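Local coordinates for protein protelomerase (Agrobacterium tumefaciens, PDB 4F43) that probably resolves replicated chromosome ends as a DNA-cleaving and rejoining telomere resolvase, generating and protecting the hairpin ends of a linear chromosome, at residues T5-T9 against S10-K14; P27-L30 against L31-D35. The protein carries 1 engineered substitution. All blocks are in the same frame, centred on the assembly; numbering follows the deposited sequence.

Interaction 1 of 2, residues T5-T9 against S10-K14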
ATOM      1  N   THR A   5      -9.974 -13.141  29.755  1.00 74.88           N
ATOM      2  CA  THR A   5     -10.560 -11.809  29.656  1.00 77.69           C
ATOM      3  C   THR A   5      -9.673 -10.876  28.838  1.00 78.78           C
ATOM      4  O   THR A   5      -8.449 -10.996  28.854  1.00 73.36           O
ATOM      5  CB  THR A   5     -10.782 -11.187  31.047  1.00 72.79           C
ATOM      6  OG1 THR A   5      -9.516 -10.953  31.676  1.00 71.95           O
ATOM      7  CG2 THR A   5     -11.613 -12.115  31.917  1.00 75.17           C
ATOM      8  N   GLY A   6     -10.298  -9.944  28.126  1.00 75.07           N
ATOM      9  CA  GLY A   6      -9.561  -8.996  27.310  1.00 62.20           C
ATOM     10  C   GLY A   6     -10.438  -7.939  26.671  1.00 45.69           C
ATOM     11  O   GLY A   6     -11.658  -8.090  26.593  1.00 32.56           O
ATOM     12  N   VAL A   7      -9.809  -6.864  26.208  1.00 53.27           N
ATOM     13  CA  VAL A   7     -10.527  -5.769  25.565  1.00 49.19           C
ATOM     14  C   VAL A   7      -9.734  -5.183  24.395  1.00 48.01           C
ATOM     15  O   VAL A   7      -8.579  -4.786  24.549  1.00 48.77           O
ATOM     16  CB  VAL A   7     -10.883  -4.658  26.580  1.00 42.56           C
ATOM     17  CG1 VAL A   7      -9.696  -4.356  27.487  1.00 45.87           C
ATOM     18  CG2 VAL A   7     -11.362  -3.404  25.860  1.00 29.88           C
ATOM     19  N   ALA A   8     -10.359  -5.147  23.223  1.00 44.45           N
ATOM     20  CA  ALA A   8      -9.744  -4.547  22.046  1.00 45.69           C
ATOM     21  C   ALA A   8      -9.967  -3.041  22.070  1.00 49.24           C
ATOM     22  O   ALA A   8     -10.967  -2.545  21.551  1.00 47.70           O
ATOM     23  CB  ALA A   8     -10.316  -5.155  20.777  1.00 48.98           C
ATOM     24  N   THR A   9      -9.025  -2.323  22.674  1.00 58.10           N
ATOM     25  CA  THR A   9      -9.167  -0.892  22.923  1.00 53.73           C
ATOM     26  C   THR A   9      -9.321  -0.074  21.642  1.00 46.36           C
ATOM     27  O   THR A   9      -9.936   0.990  21.651  1.00 44.70           O
ATOM     28  CB  THR A   9      -7.970  -0.342  23.722  1.00 52.30           C
ATOM     29  OG1 THR A   9      -7.471  -1.355  24.604  1.00 43.94           O
ATOM     30  CG2 THR A   9      -8.383   0.877  24.536  1.00 58.47           C
ATOM     31  N   SER A  10      -8.756  -0.575  20.547  1.00 46.11           N
ATOM     32  CA  SER A  10      -8.826   0.110  19.260  1.00 42.89           C
ATOM     33  C   SER A  10     -10.274   0.294  18.811  1.00 39.32           C
ATOM     34  O   SER A  10     -10.724   1.417  18.560  1.00 46.20           O
ATOM     35  CB  SER A  10      -8.052  -0.677  18.202  1.00 50.75           C
ATOM     36  OG  SER A  10      -6.707  -0.882  18.599  1.00 60.41           O
ATOM     37  N   ILE A  11     -10.994  -0.818  18.721  1.00 34.89           N
ATOM     38  CA  ILE A  11     -12.391  -0.815  18.303  1.00 41.71           C
ATOM     39  C   ILE A  11     -13.235   0.054  19.228  1.00 53.22           C
ATOM     40  O   ILE A  11     -14.031   0.877  18.772  1.00 65.65           O
ATOM     41  CB  ILE A  11     -12.977  -2.238  18.308  1.00 35.54           C
ATOM     42  CG1 ILE A  11     -11.962  -3.243  17.756  1.00 32.88           C
ATOM     43  CG2 ILE A  11     -14.279  -2.278  17.525  1.00 35.66           C
ATOM     44  CD1 ILE A  11     -11.613  -3.025  16.300  1.00 34.67           C
ATOM     45  N   VAL A  12     -13.043  -0.137  20.531  1.00 50.47           N
ATOM     46  CA  VAL A  12     -13.783   0.601  21.549  1.00 49.29           C
ATOM     47  C   VAL A  12     -13.600   2.109  21.408  1.00 54.96           C
ATOM     48  O   VAL A  12     -14.574   2.859  21.424  1.00 59.81           O
ATOM     49  CB  VAL A  12     -13.371   0.163  22.969  1.00 46.11           C
ATOM     50  CG1 VAL A  12     -14.044   1.036  24.017  1.00 46.65           C
ATOM     51  CG2 VAL A  12     -13.712  -1.303  23.191  1.00 47.66           C
ATOM     52  N   GLU A  13     -12.354   2.547  21.264  1.00 52.10           N
ATOM     53  CA  GLU A  13     -12.063   3.965  21.078  1.00 53.62           C
ATOM     54  C   GLU A  13     -12.652   4.476  19.767  1.00 55.33           C
ATOM     55  O   GLU A  13     -13.163   5.597  19.699  1.00 63.95           O
ATOM     56  CB  GLU A  13     -10.554   4.219  21.127  1.00 53.60           C
ATOM     57  CG  GLU A  13      -9.947   4.051  22.509  1.00 58.96           C
ATOM     58  CD  GLU A  13      -8.438   4.198  22.508  1.00 69.14           C
ATOM     59  OE1 GLU A  13      -7.855   4.355  21.415  1.00 76.35           O
ATOM     60  OE2 GLU A  13      -7.835   4.157  23.601  1.00 69.28           O
ATOM     61  N   LYS A  14     -12.593   3.643  18.731  1.00 49.96           N
ATOM     62  CA  LYS A  14     -13.171   3.999  17.438  1.00 41.20           C
ATOM     63  C   LYS A  14     -14.690   4.142  17.508  1.00 44.08           C
ATOM     64  O   LYS A  14     -15.294   4.836  16.690  1.00 44.80           O
ATOM     65  CB  LYS A  14     -12.787   2.974  16.367  1.00 34.27           C
ATOM     66  CG  LYS A  14     -11.358   3.106  15.875  1.00 36.23           C
ATOM     67  CD  LYS A  14     -11.085   2.160  14.720  1.00 44.35           C
ATOM     68  CE  LYS A  14      -9.685   2.357  14.167  1.00 45.29           C
ATOM     69  NZ  LYS A  14      -9.413   1.455  13.017  1.00 47.48           N
TER
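Ala-8 and Ile-11 form the tight side of this local contact, where a loop turns into the first turn of helix 9-18. The buried methyl of Ala-8 lies alongside the Ile-11 chain, with CB 3.9 Å from Ile-11 CG1. Val-12 closes over the same residue from its other end: Ala-8 O receives a weak but nearly straight bond (174°) from Val-12 N at 3.3 Å, while Val-12 CG2 rests 3.4 Å from that oxygen. That methyl points back to the loop because it is set beside the backbone N of Val-12, anti to the carbonyl carbon. The Val-7 and Val-12 side chains cross at about a right angle, CG2 to CG2 at 4.1 Å, in a looser touch.

The solvent side belongs to Thr-9 and Glu-13. Here the backbone is firm, Glu-13 N donating to Thr-9 O at 2.9 Å, and Glu-13 CG, beside its backbone N (chi1 -70°), lies against the same oxygen. Only lightly do the exposed ends touch: the extended Glu-13 chain crosses Thr-9 at a slant and brings OE2 to 3.5 Å from Thr-9 CG2. Ser-10 OG is hydrogen-bonded to Glu-81, and Gly-6 N is held by Asn-41. Ala-8 is the N-cap, with no polar side chain to offer, and backbone i to i+4 bonds with apolar packing make up this helix N-terminus.

Interaction 2 of 2, residues P27-L30 against L31-D35. With nucleotides of chain B.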
ATOM      1  N   PRO A  27     -21.207   2.190  12.599  1.00 50.51           N
ATOM      2  CA  PRO A  27     -20.125   1.201  12.693  1.00 38.97           C
ATOM      3  C   PRO A  27     -20.614  -0.188  13.101  1.00 37.44           C
ATOM      4  O   PRO A  27     -20.216  -0.688  14.152  1.00 48.21           O
ATOM      5  CB  PRO A  27     -19.219   1.782  13.783  1.00 39.69           C
ATOM      6  CG  PRO A  27     -20.120   2.636  14.606  1.00 38.52           C
ATOM      7  CD  PRO A  27     -21.099   3.228  13.639  1.00 45.92           C
ATOM      8  N   THR A  28     -21.449  -0.803  12.266  1.00 28.15           N
ATOM      9  CA  THR A  28     -22.047  -2.102  12.567  1.00 28.19           C
ATOM     10  C   THR A  28     -21.013  -3.210  12.755  1.00 28.04           C
ATOM     11  O   THR A  28     -21.105  -4.003  13.694  1.00 32.80           O
ATOM     12  CB  THR A  28     -23.042  -2.528  11.468  1.00 35.97           C
ATOM     13  OG1 THR A  28     -22.366  -2.597  10.206  1.00 40.52           O
ATOM     14  CG2 THR A  28     -24.186  -1.531  11.371  1.00 32.74           C
ATOM     15  N   VAL A  29     -20.033  -3.262  11.857  1.00 34.61           N
ATOM     16  CA  VAL A  29     -18.998  -4.290  11.909  1.00 37.65           C
ATOM     17  C   VAL A  29     -18.148  -4.166  13.174  1.00 47.15           C
ATOM     18  O   VAL A  29     -17.888  -5.158  13.858  1.00 56.95           O
ATOM     19  CB  VAL A  29     -18.085  -4.236  10.668  1.00 33.49           C
ATOM     20  CG1 VAL A  29     -16.977  -5.272  10.774  1.00 36.42           C
ATOM     21  CG2 VAL A  29     -18.900  -4.445   9.400  1.00 22.62           C
ATOM     22  N   LEU A  30     -17.723  -2.943  13.476  1.00 38.09           N
ATOM     23  CA  LEU A  30     -16.967  -2.666  14.694  1.00 36.73           C
ATOM     24  C   LEU A  30     -17.766  -3.077  15.928  1.00 44.20           C
ATOM     25  O   LEU A  30     -17.208  -3.573  16.907  1.00 47.60           O
ATOM     26  CB  LEU A  30     -16.604  -1.181  14.774  1.00 34.17           C
ATOM     27  CG  LEU A  30     -15.649  -0.640  13.709  1.00 30.68           C
ATOM     28  CD1 LEU A  30     -15.567   0.877  13.781  1.00 23.82           C
ATOM     29  CD2 LEU A  30     -14.270  -1.258  13.869  1.00 32.72           C
ATOM     30  N   LEU A  31     -19.079  -2.872  15.867  1.00 47.98           N
ATOM     31  CA  LEU A  31     -19.970  -3.282  16.946  1.00 45.61           C
ATOM     32  C   LEU A  31     -20.015  -4.799  17.089  1.00 36.66           C
ATOM     33  O   LEU A  31     -19.990  -5.321  18.204  1.00 36.57           O
ATOM     34  CB  LEU A  31     -21.381  -2.733  16.720  1.00 42.93           C
ATOM     35  CG  LEU A  31     -21.573  -1.233  16.950  1.00 47.43           C
ATOM     36  CD1 LEU A  31     -23.011  -0.828  16.670  1.00 52.22           C
ATOM     37  CD2 LEU A  31     -21.169  -0.850  18.365  1.00 44.29           C
ATOM     38  N   ARG A  32     -20.084  -5.504  15.963  1.00 25.34           N
ATOM     39  CA  ARG A  32     -20.109  -6.962  15.987  1.00 29.46           C
ATOM     40  C   ARG A  32     -18.804  -7.530  16.535  1.00 29.80           C
ATOM     41  O   ARG A  32     -18.806  -8.527  17.256  1.00 30.39           O
ATOM     42  CB  ARG A  32     -20.396  -7.532  14.596  1.00 35.99           C
ATOM     43  CG  ARG A  32     -21.774  -7.187  14.060  1.00 50.20           C
ATOM     44  CD  ARG A  32     -22.274  -8.250  13.098  1.00 65.03           C
ATOM     45  NE  ARG A  32     -22.429  -9.542  13.761  1.00 78.73           N
ATOM     46  CZ  ARG A  32     -23.537  -9.936  14.380  1.00 85.74           C
ATOM     47  NH1 ARG A  32     -24.595  -9.138  14.421  1.00 91.30           N
ATOM     48  NH2 ARG A  32     -23.587 -11.128  14.957  1.00 83.38           N
ATOM     49  N   ILE A  33     -17.693  -6.886  16.191  1.00 29.87           N
ATOM     50  CA  ILE A  33     -16.386  -7.280  16.706  1.00 29.31           C
ATOM     51  C   ILE A  33     -16.302  -7.027  18.209  1.00 30.55           C
ATOM     52  O   ILE A  33     -15.788  -7.856  18.966  1.00 28.41           O
ATOM     53  CB  ILE A  33     -15.247  -6.524  15.990  1.00 30.99           C
ATOM     54  CG1 ILE A  33     -15.235  -6.868  14.502  1.00 30.48           C
ATOM     55  CG2 ILE A  33     -13.901  -6.857  16.614  1.00 25.32           C
ATOM     56  CD1 ILE A  33     -14.172  -6.139  13.711  1.00 26.65           C
ATOM     57  N   ALA A  34     -16.814  -5.877  18.636  1.00 24.76           N
ATOM     58  CA  ALA A  34     -16.823  -5.522  20.051  1.00 17.80           C
ATOM     59  C   ALA A  34     -17.641  -6.519  20.868  1.00 32.33           C
ATOM     60  O   ALA A  34     -17.207  -6.971  21.927  1.00 40.08           O
ATOM     61  CB  ALA A  34     -17.361  -4.112  20.240  1.00 18.22           C
ATOM     62  N   ASP A  35     -18.825  -6.857  20.366  1.00 39.70           N
ATOM     63  CA  ASP A  35     -19.694  -7.824  21.027  1.00 29.38           C
ATOM     64  C   ASP A  35     -19.080  -9.217  20.988  1.00 27.28           C
ATOM     65  O   ASP A  35     -19.325 -10.041  21.869  1.00 36.21           O
ATOM     66  CB  ASP A  35     -21.075  -7.844  20.369  1.00 33.20           C
ATOM     67  CG  ASP A  35     -21.761  -6.494  20.411  1.00 54.14           C
ATOM     68  OD1 ASP A  35     -21.410  -5.677  21.287  1.00 62.14           O
ATOM     69  OD2 ASP A  35     -22.651  -6.252  19.568  1.00 59.93           O
TER
ATOM     70  P    DA B   8     -17.702  -0.008   9.692  1.00 47.29           P
ATOM     71  OP1  DA B   8     -18.113  -0.515  11.018  1.00 46.89           O
ATOM     72  OP2  DA B   8     -16.268  -0.025   9.324  1.00 47.86           O
ATOM     73  O5'  DA B   8     -18.506  -0.803   8.562  1.00 47.16           O
ATOM     74  C5'  DA B   8     -19.927  -0.758   8.539  1.00 47.07           C
ATOM     75  C4'  DA B   8     -20.443  -0.830   7.113  1.00 47.78           C
ATOM     76  O4'  DA B   8     -19.814   0.221   6.336  1.00 48.58           O
ATOM     77  C3'  DA B   8     -20.154  -2.137   6.379  1.00 48.04           C
ATOM     78  O3'  DA B   8     -21.273  -2.504   5.586  1.00 48.84           O
ATOM     79  C2'  DA B   8     -18.953  -1.798   5.505  1.00 48.69           C
ATOM     80  C1'  DA B   8     -19.201  -0.330   5.191  1.00 49.34           C
ATOM     81  N9   DA B   8     -17.975   0.412   4.913  1.00 52.33           N
ATOM     82  C8   DA B   8     -16.956   0.692   5.782  1.00 52.76           C
ATOM     83  N7   DA B   8     -15.979   1.382   5.243  1.00 54.26           N
ATOM     84  C5   DA B   8     -16.384   1.568   3.932  1.00 56.57           C
ATOM     85  C6   DA B   8     -15.793   2.223   2.832  1.00 60.84           C
ATOM     86  N6   DA B   8     -14.609   2.843   2.879  1.00 55.43           N
ATOM     87  N1   DA B   8     -16.474   2.217   1.668  1.00 65.38           N
ATOM     88  C2   DA B   8     -17.659   1.599   1.608  1.00 62.63           C
ATOM     89  N3   DA B   8     -18.312   0.953   2.570  1.00 62.42           N
ATOM     90  C4   DA B   8     -17.613   0.975   3.714  1.00 57.69           C
TER
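The peptide groups of Pro-27 and Val-29 are the flat groups here, each with its oxygen directed to the next turn, toward Leu-31 and Ile-33. Leu-31 N approaches Pro-27 O tilted 18° from the carbonyl plane, at 3.0 Å, and Leu-31 CG, set beside its own backbone N (chi1 -73°), crowds the same oxygen at 3.2 Å. The Val-29 carbonyl takes the N-H of Ile-33, while Ile-33 CG1 closes to 3.2 Å from Val-29 O. Further out, Ile-33 CD1 reaches Val-29 CG1 at 4.2 Å. The Arg-32 guanidinium leads away to a salt bridge between NE and Glu-56; the base of its chain stays on the preceding turn, CG lying 3.3 Å from Thr-28 O, which also accepts Arg-32 N. Val-29 packs on Tyr-71, and Ile-33 on Tyr-75 and Ala-78, of helix 65-82; Leu-30 faces Ile-11 of helix 9-18.

On the DNA side, Pro-27 CA packs 3.1 Å from OP1 of DA8 in chain B. Leu-30 N gives this oxygen a weak but straight bond (3.5 Å, 169°), and Leu-30 CG stands 3.7 Å from it. Val-29 CG2 and Thr-28 OG1 border the sugar side of the nucleotide. The helix dipole would probably favour the phosphate's charge. Pro-27 at the N-cap, followed by successive i to i+4 bonds, gives a helix N-terminus directed at the DNA backbone, a common form of phosphate recognition.

Interactions 1 and 2 follow each other along the chain, the first opening helix 9-18 and the second opening helix 28-40, the next helix in sequence. Their centres are 11 Å apart, and they touch directly: Ile-11 CG2 packs 3.3 Å from Leu-30 O, and Ile-11 CG1 lies 4.3 Å from Ile-33 CG2. Ile-15, a turn further along helix 9-18, continues this interface against Leu-31 and Ala-34. Helix 65-82 meets both, through Glu-81 for 5-14 and Tyr-71, Tyr-75 and Ala-78 for 27-35. The two helix starts thus belong to one helical cluster beside the hairpin DNA; interaction 2 contacts a phosphate, while interaction 1 stays about 5 Å from the nucleic acid (nearest atoms).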